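Local structure of ABC-type amino acid transport system, periplasmic component (Caldanaerobacter subterraneus subsp. tengcongensis MB4, 4YMX) at residues A[45-50]-A[173-178]; A[126-131]-A[216-221]; A[149-154]-A[169-174]; A[155-160]-A[191-196]. The protein binds arginine between its two lobes as the periplasmic substrate-binding component of an amino acid ABC transporter. One frame throughout, in Å; residues are numbered along the deposited sequence. Where two conformers were deposited one is given.

Contact 1 (A[45-50]-A[173-178]); sequences ADFPPF and NRVSDE. With ARG (arginine), chain C.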
loop_
_atom_site.group_PDB
_atom_site.type_symbol
_atom_site.label_atom_id
_atom_site.label_comp_id
_atom_site.label_asym_id
_atom_site.label_seq_id
_atom_site.Cartn_x
_atom_site.Cartn_y
_atom_site.Cartn_z
ATOM N N ALA A 45 6.968 -0.587 -4.758
ATOM C CA ALA A 45 7.806 -0.881 -3.590
ATOM C C ALA A 45 8.312 0.381 -2.882
ATOM O O ALA A 45 9.522 0.579 -2.672
ATOM C CB ALA A 45 8.968 -1.811 -3.972
ATOM N N ASP A 46 7.350 1.209 -2.498
ATOM C CA ASP A 46 7.571 2.440 -1.768
ATOM C C ASP A 46 6.750 2.424 -0.486
ATOM O O ASP A 46 6.414 3.473 0.056
ATOM C CB ASP A 46 7.114 3.616 -2.634
ATOM C CG ASP A 46 5.635 3.522 -3.044
ATOM O OD1 ASP A 46 4.996 2.456 -2.871
ATOM O OD2 ASP A 46 5.114 4.526 -3.555
ATOM N N PHE A 47 6.423 1.229 -0.004
ATOM C CA PHE A 47 5.337 1.053 0.954
ATOM C C PHE A 47 5.731 0.075 2.057
ATOM O O PHE A 47 5.074 -0.958 2.246
ATOM C CB PHE A 47 4.117 0.523 0.186
ATOM C CG PHE A 47 2.771 0.982 0.716
ATOM C CD1 PHE A 47 1.827 0.050 1.131
ATOM C CD2 PHE A 47 2.437 2.327 0.761
ATOM C CE1 PHE A 47 0.565 0.448 1.569
ATOM C CE2 PHE A 47 1.186 2.735 1.199
ATOM C CZ PHE A 47 0.253 1.798 1.621
ATOM N N PRO A 48 6.818 0.383 2.793
ATOM C CA PRO A 48 7.214 -0.486 3.906
ATOM C C PRO A 48 6.131 -0.475 4.982
ATOM O O PRO A 48 5.557 0.579 5.236
ATOM C CB PRO A 48 8.485 0.197 4.433
ATOM C CG PRO A 48 8.314 1.655 4.045
ATOM C CD PRO A 48 7.662 1.596 2.712
ATOM N N PRO A 49 5.872 -1.612 5.642
ATOM C CA PRO A 49 6.541 -2.912 5.543
ATOM C C PRO A 49 5.904 -3.895 4.561
ATOM O O PRO A 49 6.241 -5.085 4.609
ATOM C CB PRO A 49 6.401 -3.459 6.963
ATOM C CG PRO A 49 5.053 -2.955 7.375
ATOM C CD PRO A 49 4.965 -1.559 6.807
ATOM N N PHE A 50 5.024 -3.418 3.685
ATOM C CA PHE A 50 4.371 -4.293 2.709
ATOM C C PHE A 50 5.282 -4.652 1.558
ATOM O O PHE A 50 5.408 -5.820 1.186
ATOM C CB PHE A 50 3.082 -3.648 2.190
ATOM C CG PHE A 50 2.046 -3.467 3.254
ATOM C CD1 PHE A 50 1.115 -4.463 3.512
ATOM C CD2 PHE A 50 2.028 -2.319 4.040
ATOM C CE1 PHE A 50 0.171 -4.315 4.522
ATOM C CE2 PHE A 50 1.081 -2.166 5.051
ATOM C CZ PHE A 50 0.156 -3.164 5.289
ATOM N N ASN A 173 3.649 10.197 -7.701
ATOM C CA ASN A 173 3.712 8.802 -8.117
ATOM C C ASN A 173 4.060 7.861 -6.974
ATOM O O ASN A 173 3.466 6.795 -6.847
ATOM C CB ASN A 173 4.740 8.623 -9.234
ATOM C CG ASN A 173 4.302 9.258 -10.530
ATOM O OD1 ASN A 173 3.107 9.406 -10.787
ATOM N ND2 ASN A 173 5.270 9.639 -11.354
ATOM N N ARG A 174 5.033 8.263 -6.158
ATOM C CA ARG A 174 5.605 7.402 -5.125
ATOM C C ARG A 174 5.542 8.046 -3.749
ATOM O O ARG A 174 5.761 9.254 -3.586
ATOM C CB ARG A 174 7.064 7.066 -5.462
ATOM C CG ARG A 174 7.235 6.371 -6.805
ATOM C CD ARG A 174 6.882 4.902 -6.701
ATOM N NE ARG A 174 8.016 4.110 -6.221
ATOM C CZ ARG A 174 8.173 2.805 -6.436
ATOM N NH1 ARG A 174 7.266 2.123 -7.114
ATOM N NH2 ARG A 174 9.247 2.185 -5.972
ATOM N N VAL A 175 5.256 7.216 -2.756
ATOM C CA VAL A 175 5.105 7.674 -1.381
ATOM C C VAL A 175 6.376 8.329 -0.854
ATOM O O VAL A 175 6.313 9.279 -0.066
ATOM C CB VAL A 175 4.682 6.500 -0.470
ATOM C CG1 VAL A 175 4.644 6.927 0.992
ATOM C CG2 VAL A 175 3.319 5.978 -0.904
ATOM N N SER A 176 7.534 7.834 -1.285
ATOM C CA SER A 176 8.797 8.385 -0.814
ATOM C C SER A 176 8.910 9.886 -1.109
ATOM O O SER A 176 9.460 10.639 -0.311
ATOM C CB SER A 176 9.970 7.622 -1.422
ATOM O OG SER A 176 9.845 7.579 -2.834
ATOM N N ASP A 177 8.348 10.330 -2.227
ATOM C CA ASP A 177 8.378 11.750 -2.566
ATOM C C ASP A 177 7.433 12.589 -1.723
ATOM O O ASP A 177 7.685 13.770 -1.489
ATOM C CB ASP A 177 8.130 11.945 -4.060
ATOM C CG ASP A 177 9.273 11.428 -4.885
ATOM O OD1 ASP A 177 10.411 11.896 -4.670
ATOM O OD2 ASP A 177 9.053 10.522 -5.712
ATOM N N GLU A 178 6.358 11.979 -1.235
ATOM C CA GLU A 178 5.440 12.666 -0.336
ATOM C C GLU A 178 6.133 13.012 0.968
ATOM O O GLU A 178 5.946 14.101 1.514
ATOM C CB GLU A 178 4.212 11.794 -0.077
ATOM C CG GLU A 178 3.446 11.468 -1.353
ATOM C CD GLU A 178 2.388 10.415 -1.133
ATOM O OE1 GLU A 178 1.627 10.515 -0.140
ATOM O OE2 GLU A 178 2.324 9.469 -1.952
HETATM N N ARG C . -4.324 1.106 0.298
HETATM C CA ARG C . -4.262 2.279 -0.613
HETATM C C ARG C . -4.949 1.973 -1.931
HETATM O O ARG C . -5.335 0.834 -2.188
HETATM C CB ARG C . -2.807 2.680 -0.864
HETATM C CG ARG C . -1.938 1.551 -1.382
HETATM C CD ARG C . -0.592 2.060 -1.873
HETATM N NE ARG C . 0.348 0.964 -2.056
HETATM C CZ ARG C . 1.601 1.109 -2.472
HETATM N NH1 ARG C . 2.084 2.305 -2.762
HETATM N NH2 ARG C . 2.368 0.043 -2.604
HETATM O OXT ARG C . -5.133 2.862 -2.761
#

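Contact 2 (A[126-131]-A[216-221]); sequences SRQVVV and NNVENG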
loop_
_atom_site.group_PDB
_atom_site.type_symbol
_atom_site.label_atom_id
_atom_site.label_comp_id
_atom_site.label_asym_id
_atom_site.label_seq_id
_atom_site.Cartn_x
_atom_site.Cartn_y
_atom_site.Cartn_z
ATOM N N SER A 126 -6.389 -1.981 7.229
ATOM C CA SER A 126 -5.603 -0.754 7.126
ATOM C C SER A 126 -6.410 0.447 7.597
ATOM O O SER A 126 -7.647 0.387 7.693
ATOM C CB SER A 126 -5.083 -0.522 5.695
ATOM O OG SER A 126 -6.152 -0.312 4.789
ATOM N N ARG A 127 -5.701 1.536 7.890
ATOM C CA ARG A 127 -6.296 2.768 8.385
ATOM C C ARG A 127 -5.557 3.968 7.792
ATOM O O ARG A 127 -4.330 3.998 7.781
ATOM C CB ARG A 127 -6.194 2.813 9.914
ATOM C CG ARG A 127 -6.744 4.083 10.557
ATOM C CD ARG A 127 -6.240 4.245 11.989
ATOM N NE ARG A 127 -6.560 3.093 12.829
ATOM C CZ ARG A 127 -7.714 2.934 13.470
ATOM N NH1 ARG A 127 -8.666 3.852 13.366
ATOM N NH2 ARG A 127 -7.919 1.857 14.215
ATOM N N GLN A 128 -6.309 4.950 7.300
ATOM C CA GLN A 128 -5.728 6.208 6.828
ATOM C C GLN A 128 -5.401 7.105 8.007
ATOM O O GLN A 128 -6.191 7.220 8.953
ATOM C CB GLN A 128 -6.710 6.948 5.912
ATOM C CG GLN A 128 -7.099 6.168 4.680
ATOM C CD GLN A 128 -5.908 5.839 3.815
ATOM O OE1 GLN A 128 -5.124 6.721 3.457
ATOM N NE2 GLN A 128 -5.754 4.561 3.481
ATOM N N VAL A 129 -4.242 7.750 7.939
ATOM C CA VAL A 129 -3.868 8.746 8.925
ATOM C C VAL A 129 -3.285 9.970 8.229
ATOM O O VAL A 129 -3.074 9.981 7.019
ATOM C CB VAL A 129 -2.838 8.215 9.944
ATOM C CG1 VAL A 129 -3.340 6.939 10.621
ATOM C CG2 VAL A 129 -1.474 8.002 9.294
ATOM N N VAL A 130 -3.029 11.005 9.012
ATOM C CA VAL A 130 -2.388 12.210 8.518
ATOM C C VAL A 130 -0.997 12.319 9.148
ATOM O O VAL A 130 -0.822 12.052 10.338
ATOM C CB VAL A 130 -3.239 13.443 8.853
ATOM C CG1 VAL A 130 -2.490 14.725 8.500
ATOM C CG2 VAL A 130 -4.578 13.379 8.110
ATOM N N VAL A 131 0.000 12.658 8.340
ATOM C CA VAL A 131 1.345 12.909 8.840
ATOM C C VAL A 131 1.665 14.396 8.698
ATOM O O VAL A 131 1.405 14.995 7.652
ATOM C CB VAL A 131 2.413 12.091 8.068
ATOM C CG1 VAL A 131 3.802 12.345 8.652
ATOM C CG2 VAL A 131 2.089 10.602 8.105
ATOM N N ASN A 216 -10.363 8.705 7.712
ATOM C CA ASN A 216 -10.443 7.267 7.467
ATOM C C ASN A 216 -11.789 6.818 6.879
ATOM O O ASN A 216 -12.089 5.621 6.837
ATOM C CB ASN A 216 -10.129 6.504 8.760
ATOM C CG ASN A 216 -9.792 5.044 8.517
ATOM O OD1 ASN A 216 -9.079 4.705 7.566
ATOM N ND2 ASN A 216 -10.336 4.164 9.364
ATOM N N ASN A 217 -12.580 7.767 6.390
ATOM C CA ASN A 217 -13.897 7.441 5.828
ATOM C C ASN A 217 -13.826 6.969 4.375
ATOM O O ASN A 217 -14.520 7.483 3.490
ATOM C CB ASN A 217 -14.872 8.616 5.973
ATOM C CG ASN A 217 -15.249 8.894 7.415
ATOM O OD1 ASN A 217 -15.006 8.083 8.311
ATOM N ND2 ASN A 217 -15.863 10.046 7.642
ATOM N N VAL A 218 -12.941 6.008 4.129
ATOM C CA VAL A 218 -12.813 5.364 2.825
ATOM C C VAL A 218 -12.799 3.865 3.061
ATOM O O VAL A 218 -12.713 3.416 4.209
ATOM C CB VAL A 218 -11.513 5.777 2.100
ATOM C CG1 VAL A 218 -11.594 7.219 1.654
ATOM C CG2 VAL A 218 -10.304 5.552 3.016
ATOM N N GLU A 219 -12.889 3.091 1.986
ATOM C CA GLU A 219 -12.782 1.642 2.089
ATOM C C GLU A 219 -11.391 1.268 2.608
ATOM O O GLU A 219 -10.396 1.927 2.279
ATOM C CB GLU A 219 -13.092 0.980 0.737
ATOM C CG GLU A 219 -14.563 1.134 0.326
ATOM C CD GLU A 219 -14.802 1.082 -1.171
ATOM O OE1 GLU A 219 -15.452 0.116 -1.636
ATOM O OE2 GLU A 219 -14.372 2.016 -1.881
ATOM N N ASN A 220 -11.333 0.235 3.445
ATOM C CA ASN A 220 -10.093 -0.160 4.102
ATOM C C ASN A 220 -9.703 -1.592 3.772
ATOM O O ASN A 220 -10.479 -2.344 3.171
ATOM C CB ASN A 220 -10.199 -0.008 5.629
ATOM C CG ASN A 220 -10.724 1.359 6.061
ATOM O OD1 ASN A 220 -11.831 1.461 6.605
ATOM N ND2 ASN A 220 -9.931 2.412 5.834
ATOM N N GLY A 221 -8.490 -1.960 4.164
ATOM C CA GLY A 221 -8.019 -3.321 4.002
ATOM C C GLY A 221 -7.209 -3.516 2.739
ATOM O O GLY A 221 -7.258 -2.697 1.820
HETATM O O HOH W 1 -7.334 2.280 4.609
HETATM O O HOH W 2 -9.646 1.308 9.324
#

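Contact 3 (A[149-154]-A[169-174]); sequences IAVQIG and LKQLNR. With ARG (arginine), chain C.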
loop_
_atom_site.group_PDB
_atom_site.type_symbol
_atom_site.label_atom_id
_atom_site.label_comp_id
_atom_site.label_asym_id
_atom_site.label_seq_id
_atom_site.Cartn_x
_atom_site.Cartn_y
_atom_site.Cartn_z
ATOM N N ILE A 149 -1.932 19.143 0.577
ATOM C CA ILE A 149 -1.882 17.780 1.098
ATOM C C ILE A 149 -1.266 16.848 0.065
ATOM O O ILE A 149 -1.781 16.722 -1.052
ATOM C CB ILE A 149 -3.294 17.288 1.452
ATOM C CG1 ILE A 149 -3.989 18.299 2.370
ATOM C CG2 ILE A 149 -3.230 15.889 2.077
ATOM C CD1 ILE A 149 -3.335 18.476 3.712
ATOM N N ALA A 150 -0.154 16.199 0.428
ATOM C CA ALA A 150 0.506 15.261 -0.478
ATOM C C ALA A 150 -0.166 13.898 -0.397
ATOM O O ALA A 150 -0.440 13.389 0.698
ATOM C CB ALA A 150 1.986 15.144 -0.166
ATOM N N VAL A 151 -0.453 13.320 -1.566
ATOM C CA VAL A 151 -1.083 12.009 -1.673
ATOM C C VAL A 151 -0.534 11.249 -2.866
ATOM O O VAL A 151 -0.027 11.851 -3.821
ATOM C CB VAL A 151 -2.618 12.105 -1.847
ATOM C CG1 VAL A 151 -3.268 12.682 -0.591
ATOM C CG2 VAL A 151 -2.980 12.928 -3.073
ATOM N N GLN A 152 -0.684 9.929 -2.829
ATOM C CA GLN A 152 -0.249 9.082 -3.923
ATOM C C GLN A 152 -1.354 8.958 -4.968
ATOM O O GLN A 152 -2.509 8.651 -4.652
ATOM C CB GLN A 152 0.178 7.700 -3.410
ATOM C CG GLN A 152 0.622 6.754 -4.510
ATOM C CD GLN A 152 1.353 5.551 -3.964
ATOM O OE1 GLN A 152 0.910 4.915 -3.000
ATOM N NE2 GLN A 152 2.502 5.251 -4.550
ATOM N N ILE A 153 -0.995 9.227 -6.215
ATOM C CA ILE A 153 -1.944 9.129 -7.318
ATOM C C ILE A 153 -2.571 7.743 -7.403
ATOM O O ILE A 153 -1.871 6.729 -7.374
ATOM C CB ILE A 153 -1.266 9.440 -8.644
ATOM C CG1 ILE A 153 -0.783 10.885 -8.644
ATOM C CG2 ILE A 153 -2.224 9.227 -9.812
ATOM C CD1 ILE A 153 0.295 11.130 -9.659
ATOM N N GLY A 154 -3.896 7.711 -7.478
ATOM C CA GLY A 154 -4.611 6.473 -7.753
ATOM C C GLY A 154 -5.000 5.709 -6.506
ATOM O O GLY A 154 -5.450 4.569 -6.584
ATOM N N LEU A 169 -4.432 19.651 -3.543
ATOM C CA LEU A 169 -3.810 18.344 -3.688
ATOM C C LEU A 169 -2.424 18.467 -4.299
ATOM O O LEU A 169 -2.234 19.172 -5.292
ATOM C CB LEU A 169 -4.654 17.431 -4.579
ATOM C CG LEU A 169 -5.863 16.689 -4.017
ATOM C CD1 LEU A 169 -6.243 15.583 -4.987
ATOM C CD2 LEU A 169 -5.581 16.118 -2.636
ATOM N N LYS A 170 -1.459 17.772 -3.710
ATOM C CA LYS A 170 -0.150 17.593 -4.332
ATOM C C LYS A 170 -0.015 16.104 -4.633
ATOM O O LYS A 170 0.076 15.277 -3.716
ATOM C CB LYS A 170 0.977 18.064 -3.418
ATOM C CG LYS A 170 2.341 18.120 -4.121
ATOM C CD LYS A 170 3.425 18.650 -3.196
ATOM C CE LYS A 170 4.715 18.965 -3.961
ATOM N NZ LYS A 170 5.289 17.758 -4.628
ATOM N N GLN A 171 -0.023 15.762 -5.917
ATOM C CA GLN A 171 -0.151 14.374 -6.350
ATOM C C GLN A 171 1.191 13.791 -6.747
ATOM O O GLN A 171 1.879 14.330 -7.618
ATOM C CB GLN A 171 -1.147 14.293 -7.510
ATOM C CG GLN A 171 -2.564 14.621 -7.057
ATOM C CD GLN A 171 -3.504 14.934 -8.196
ATOM O OE1 GLN A 171 -3.394 15.979 -8.836
ATOM N NE2 GLN A 171 -4.444 14.035 -8.449
ATOM N N LEU A 172 1.559 12.681 -6.110
ATOM C CA LEU A 172 2.858 12.049 -6.346
ATOM C C LEU A 172 2.716 10.615 -6.852
ATOM O O LEU A 172 1.801 9.887 -6.457
ATOM C CB LEU A 172 3.673 12.030 -5.042
ATOM C CG LEU A 172 4.319 13.332 -4.545
ATOM C CD1 LEU A 172 5.231 13.940 -5.611
ATOM C CD2 LEU A 172 3.283 14.349 -4.060
ATOM N N ASN A 173 3.649 10.197 -7.701
ATOM C CA ASN A 173 3.712 8.802 -8.117
ATOM C C ASN A 173 4.060 7.861 -6.974
ATOM O O ASN A 173 3.466 6.795 -6.847
ATOM C CB ASN A 173 4.740 8.623 -9.234
ATOM C CG ASN A 173 4.302 9.258 -10.530
ATOM O OD1 ASN A 173 3.107 9.406 -10.787
ATOM N ND2 ASN A 173 5.270 9.639 -11.354
ATOM N N ARG A 174 5.033 8.263 -6.158
ATOM C CA ARG A 174 5.605 7.402 -5.125
ATOM C C ARG A 174 5.542 8.046 -3.749
ATOM O O ARG A 174 5.761 9.254 -3.586
ATOM C CB ARG A 174 7.064 7.066 -5.462
ATOM C CG ARG A 174 7.235 6.371 -6.805
ATOM C CD ARG A 174 6.882 4.902 -6.701
ATOM N NE ARG A 174 8.016 4.110 -6.221
ATOM C CZ ARG A 174 8.173 2.805 -6.436
ATOM N NH1 ARG A 174 7.266 2.123 -7.114
ATOM N NH2 ARG A 174 9.247 2.185 -5.972
HETATM N N ARG C . -4.324 1.106 0.298
HETATM C CA ARG C . -4.262 2.279 -0.613
HETATM C C ARG C . -4.949 1.973 -1.931
HETATM O O ARG C . -5.335 0.834 -2.188
HETATM C CB ARG C . -2.807 2.680 -0.864
HETATM C CG ARG C . -1.938 1.551 -1.382
HETATM C CD ARG C . -0.592 2.060 -1.873
HETATM N NE ARG C . 0.348 0.964 -2.056
HETATM C CZ ARG C . 1.601 1.109 -2.472
HETATM N NH1 ARG C . 2.084 2.305 -2.762
HETATM N NH2 ARG C . 2.368 0.043 -2.604
HETATM O OXT ARG C . -5.133 2.862 -2.761
HETATM O O HOH W 3 0.921 6.245 -8.151
#

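Contact 4 (A[155-160]-A[191-196]); sequences TTSEEA and VVEDTV. With ARG (arginine), chain C.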
loop_
_atom_site.group_PDB
_atom_site.type_symbol
_atom_site.label_atom_id
_atom_site.label_comp_id
_atom_site.label_asym_id
_atom_site.label_seq_id
_atom_site.Cartn_x
_atom_site.Cartn_y
_atom_site.Cartn_z
ATOM N N THR A 155 -4.865 6.350 -5.349
ATOM C CA THR A 155 -5.092 5.662 -4.080
ATOM C C THR A 155 -6.335 6.088 -3.311
ATOM O O THR A 155 -6.921 7.145 -3.557
ATOM C CB THR A 155 -3.896 5.823 -3.112
ATOM O OG1 THR A 155 -3.735 7.208 -2.761
ATOM C CG2 THR A 155 -2.614 5.282 -3.733
ATOM N N THR A 156 -6.700 5.269 -2.332
ATOM C CA THR A 156 -7.752 5.650 -1.395
ATOM C C THR A 156 -7.314 6.831 -0.524
ATOM O O THR A 156 -8.149 7.606 -0.051
ATOM C CB THR A 156 -8.137 4.488 -0.495
ATOM O OG1 THR A 156 -6.959 3.997 0.154
ATOM C CG2 THR A 156 -8.773 3.373 -1.321
ATOM N N SER A 157 -6.009 6.973 -0.312
ATOM C CA SER A 157 -5.487 8.129 0.422
ATOM C C SER A 157 -5.815 9.404 -0.344
ATOM O O SER A 157 -6.279 10.387 0.238
ATOM C CB SER A 157 -3.976 7.993 0.625
ATOM O OG SER A 157 -3.670 6.776 1.299
ATOM N N GLU A 158 -5.597 9.377 -1.652
ATOM C CA GLU A 158 -5.976 10.495 -2.508
ATOM C C GLU A 158 -7.488 10.750 -2.472
ATOM O O GLU A 158 -7.931 11.894 -2.370
ATOM C CB GLU A 158 -5.501 10.228 -3.934
ATOM C CG GLU A 158 -5.968 11.245 -4.972
ATOM C CD GLU A 158 -5.419 10.929 -6.334
ATOM O OE1 GLU A 158 -5.690 9.813 -6.836
ATOM O OE2 GLU A 158 -4.694 11.775 -6.898
ATOM N N GLU A 159 -8.276 9.681 -2.546
ATOM C CA GLU A 159 -9.732 9.792 -2.427
ATOM C C GLU A 159 -10.142 10.494 -1.130
ATOM O O GLU A 159 -11.043 11.344 -1.120
ATOM C CB GLU A 159 -10.349 8.396 -2.476
ATOM C CG GLU A 159 -11.855 8.374 -2.383
ATOM C CD GLU A 159 -12.412 6.964 -2.387
ATOM O OE1 GLU A 159 -11.760 6.059 -2.958
ATOM O OE2 GLU A 159 -13.499 6.760 -1.806
ATOM N N ALA A 160 -9.474 10.141 -0.036
ATOM C CA ALA A 160 -9.780 10.734 1.261
ATOM C C ALA A 160 -9.445 12.225 1.266
ATOM O O ALA A 160 -10.244 13.058 1.725
ATOM C CB ALA A 160 -9.027 9.998 2.368
ATOM N N VAL A 191 -1.465 12.278 3.515
ATOM C CA VAL A 191 -2.424 11.241 3.892
ATOM C C VAL A 191 -1.909 9.903 3.396
ATOM O O VAL A 191 -1.604 9.750 2.212
ATOM C CB VAL A 191 -3.835 11.498 3.311
ATOM C CG1 VAL A 191 -4.773 10.347 3.658
ATOM C CG2 VAL A 191 -4.394 12.813 3.845
ATOM N N VAL A 192 -1.792 8.939 4.306
ATOM C CA VAL A 192 -1.165 7.655 3.999
ATOM C C VAL A 192 -1.563 6.665 5.080
ATOM O O VAL A 192 -2.038 7.073 6.134
ATOM C CB VAL A 192 0.385 7.815 3.896
ATOM C CG1 VAL A 192 1.002 8.067 5.266
ATOM C CG2 VAL A 192 1.035 6.609 3.215
ATOM N N GLU A 193 -1.406 5.370 4.817
ATOM C CA GLU A 193 -1.775 4.363 5.797
ATOM C C GLU A 193 -0.879 4.398 7.023
ATOM O O GLU A 193 0.324 4.678 6.931
ATOM C CB GLU A 193 -1.792 2.969 5.168
ATOM C CG GLU A 193 -3.157 2.572 4.666
ATOM C CD GLU A 193 -3.111 1.963 3.291
ATOM O OE1 GLU A 193 -3.197 2.715 2.305
ATOM O OE2 GLU A 193 -2.999 0.726 3.203
ATOM N N ASP A 194 -1.489 4.094 8.162
ATOM C CA ASP A 194 -0.851 4.140 9.475
ATOM C C ASP A 194 0.436 3.326 9.550
ATOM O O ASP A 194 1.475 3.818 9.977
ATOM C CB ASP A 194 -1.846 3.619 10.522
ATOM C CG ASP A 194 -1.319 3.716 11.946
ATOM O OD1 ASP A 194 -0.524 4.628 12.238
ATOM O OD2 ASP A 194 -1.726 2.873 12.778
ATOM N N THR A 195 0.378 2.067 9.133
ATOM C CA THR A 195 1.551 1.206 9.269
ATOM C C THR A 195 2.711 1.692 8.412
ATOM O O THR A 195 3.875 1.559 8.788
ATOM C CB THR A 195 1.239 -0.251 8.936
ATOM O OG1 THR A 195 0.702 -0.334 7.614
ATOM C CG2 THR A 195 0.249 -0.817 9.944
ATOM N N VAL A 196 2.388 2.250 7.253
ATOM C CA VAL A 196 3.420 2.804 6.388
ATOM C C VAL A 196 4.010 4.101 6.957
ATOM O O VAL A 196 5.232 4.295 6.930
ATOM C CB VAL A 196 2.880 2.996 4.959
ATOM C CG1 VAL A 196 3.921 3.649 4.074
ATOM C CG2 VAL A 196 2.493 1.639 4.372
HETATM N N ARG C . -4.324 1.106 0.298
HETATM C CA ARG C . -4.262 2.279 -0.613
HETATM C C ARG C . -4.949 1.973 -1.931
HETATM O O ARG C . -5.335 0.834 -2.188
HETATM C CB ARG C . -2.807 2.680 -0.864
HETATM C CG ARG C . -1.938 1.551 -1.382
HETATM C CD ARG C . -0.592 2.060 -1.873
HETATM N NE ARG C . 0.348 0.964 -2.056
HETATM C CZ ARG C . 1.601 1.109 -2.472
HETATM N NH1 ARG C . 2.084 2.305 -2.762
HETATM N NH2 ARG C . 2.368 0.043 -2.604
HETATM O OXT ARG C . -5.133 2.862 -2.761
HETATM O O HOH W 4 -1.724 4.903 1.744
#

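Contact 1 (A[45-50]-A[173-178])
Across the cleft of this periplasmic binding protein, where the guanidinium end of the bound arginine is held, Asp46 of 45-50 reaches over to the start of helix 175-183. Its two carboxylate oxygens do different jobs. OD2 takes the backbone N-H of Val175, Val175 N to Asp46 OD2 being 2.8 Å and nearly straight at 170°, with the donor on the anti side of the carboxylate and 33° out of its plane. OD1 accepts from the ligand, 2.9 Å from arginine NH1. CG of Asp46 sits between its backbone N and carbonyl carbon (chi1 58°), which turns the carboxylate toward both partners. Phe47 lies flat under the ligand, arginine NE standing 3.4 Å above the plane of the ring, over its centre, while CG2 of Val175 meets the ring at its edge. A serine in place of Phe47 would probably cost the ligand's guanidinium its aromatic floor and leave Val175 CG2 without that neighbour. Arg174, whose firm partner is Asp85, folds its guanidinium over Asp46; the ion pair is long, Arg174 NE to Asp46 OD2 4.0 Å, and the oxygen lies well out of the guanidinium plane, so the attraction is one of charge alone, whereas Asp46 CB lies 3.7 Å from the same NE.

Contact 2 (A[126-131]-A[216-221])
Two direct hydrogen bonds, each pairing a side-chain oxygen with a backbone N-H, fasten the start of strand 128-133 to the loop that precedes strand 222-227. Asn216 OD1 accepts from Gln128 N at 2.8 Å, an almost straight bond (167°) although the donor stands well above the amide's carbonyl plane. With CG of Asn216 anti to its own N (chi1 -163°), the amide swings across to this N-H and passes CG of Arg127 at about a right angle. At the other end, Ser126 OG accepts from Gly221 N at 2.9 Å. Within the loop, Asn220 ND2 adds a weak bond to Asn216 OD1.

Water makes the second group. One molecule bonds to Ser126 OG and accepts from both Gln128 NE2 and Asn220 ND2; another donates to Ser126 O, 2.7 Å away, and accepts from Asn216 ND2.

Apolar contact is slight: CG2 of Val218 meets CG of Gln128 at 3.7 Å. Separately, CB of Asn220 packs against the carbonyl Ser126 O at 3.3 Å. Bent at chi2, the Gln128 chain brings its OE1 to a hydrogen bond with Ser157 OG.

Both segments lie where the chain crosses between the two lobes, as in the hinge of periplasmic binding proteins. Polar side chains and water tie loop 216-221 to the residues leading into strand 128-133, and the join probably depends on the placing of Asn216 and Ser126, with little hydrophobic packing behind it.

Contact 3 (A[149-154]-A[169-174])
This is parallel strand pairing at one border of a five-stranded mixed sheet: 149-152 lies beside 169-172, the outermost strand, with Ile149 opposite Leu169 and Gln152 opposite Leu172. Backbone bonds run alternately from one strand to the other, from Lys170 N to Ile149 O, Val151 N to Lys170 O, Leu172 N to Val151 O and, past the strand end, Ile153 N to Leu172 O, all between 2.9 and 3.0 Å.

Side chains pack on both faces. On one, Val151 CG2 meets Leu169 CD2 at 4.1 Å; on the other, Ala150 CB touches Leu172 CD2 at 4.2 Å. Just past the end of its own strand, Ile153 crosses Gln171 at about a right angle, its CG1 3.6 Å from Gln171 CB, and lies alongside Asn173.

Gln152 carries the contact into the pocket. Its chain leaves anti to the backbone N (chi1 179°) and runs on extended, bringing NE2 to Asn173 O at 2.9 Å in a straight bond (178°) lying in the plane of its amide. That bond fixes the amide's rotation and presents OE1 to arginine NH1, also 2.9 Å away. A water bridges Asn173 O to Ile153 O, so Asn173 O receives two donors, the water and Gln152 NE2.

Helix 156-161 links the strands and covers Val151 and Leu169, completing a beta-alpha-beta crossover of the kind that builds the lobes of periplasmic binding proteins, with a ligand-binding residue at the C-terminal end of its first strand.

Contact 4 (A[155-160]-A[191-196])
The alpha-amino acid end of the bound arginine is held where the N-terminus of helix 156-161 faces the end of strand 189-193. Ser157 makes the main touch between them: its CB lies 3.4 Å from Val191 O and 3.9 Å from Val191 CG1, a methyl that also reaches Ala160 CB. The polar link goes through a water, which donates to Ser157 OG (2.7 Å) and to Glu193 OE1 and accepts from Glu193 N; Ser157 OG is bonded to Gln128 as well. Thr155 is the N-cap, its OG1 accepting from Glu158 N at 3.1 Å, and with the helix start so fixed Thr156 N donates to the ligand's OXT at 2.9 Å. A valine in place of Thr155 would probably leave Glu158 N without its capping acceptor and let the turn that presents Thr156 N shift. The helix N-terminus would be expected to stabilise the carboxylate's negative charge. Across from it, the Glu193 chain, bent at chi2 (134°), brings OE1 to 2.8 Å from the ligand's alpha-amino N.

In the fold
Contacts 1, 3 and 4 all touch the bound arginine; contact 2 adjoins contact 4, with the Gln128 side chain about 5 Å from the ligand. Contact 4 is wholly buried, while the other three are only partly so. Contacts 2, 3 and 4 reach the same sheet: strand 189-193 of contact 4 lies between 128-133 of contact 2 and 148-152 of contact 3. Contact 1 instead brings a segment from the other side of the cleft against this lobe, and meets contact 3 at Asn173 and Arg174. The chemistry follows place: regular backbone pairing in contact 3, water and side-chain amides in contact 2, a carboxylate shared between a helix-start N-H and the ligand in contact 1, close packing with one bridging water in contact 4.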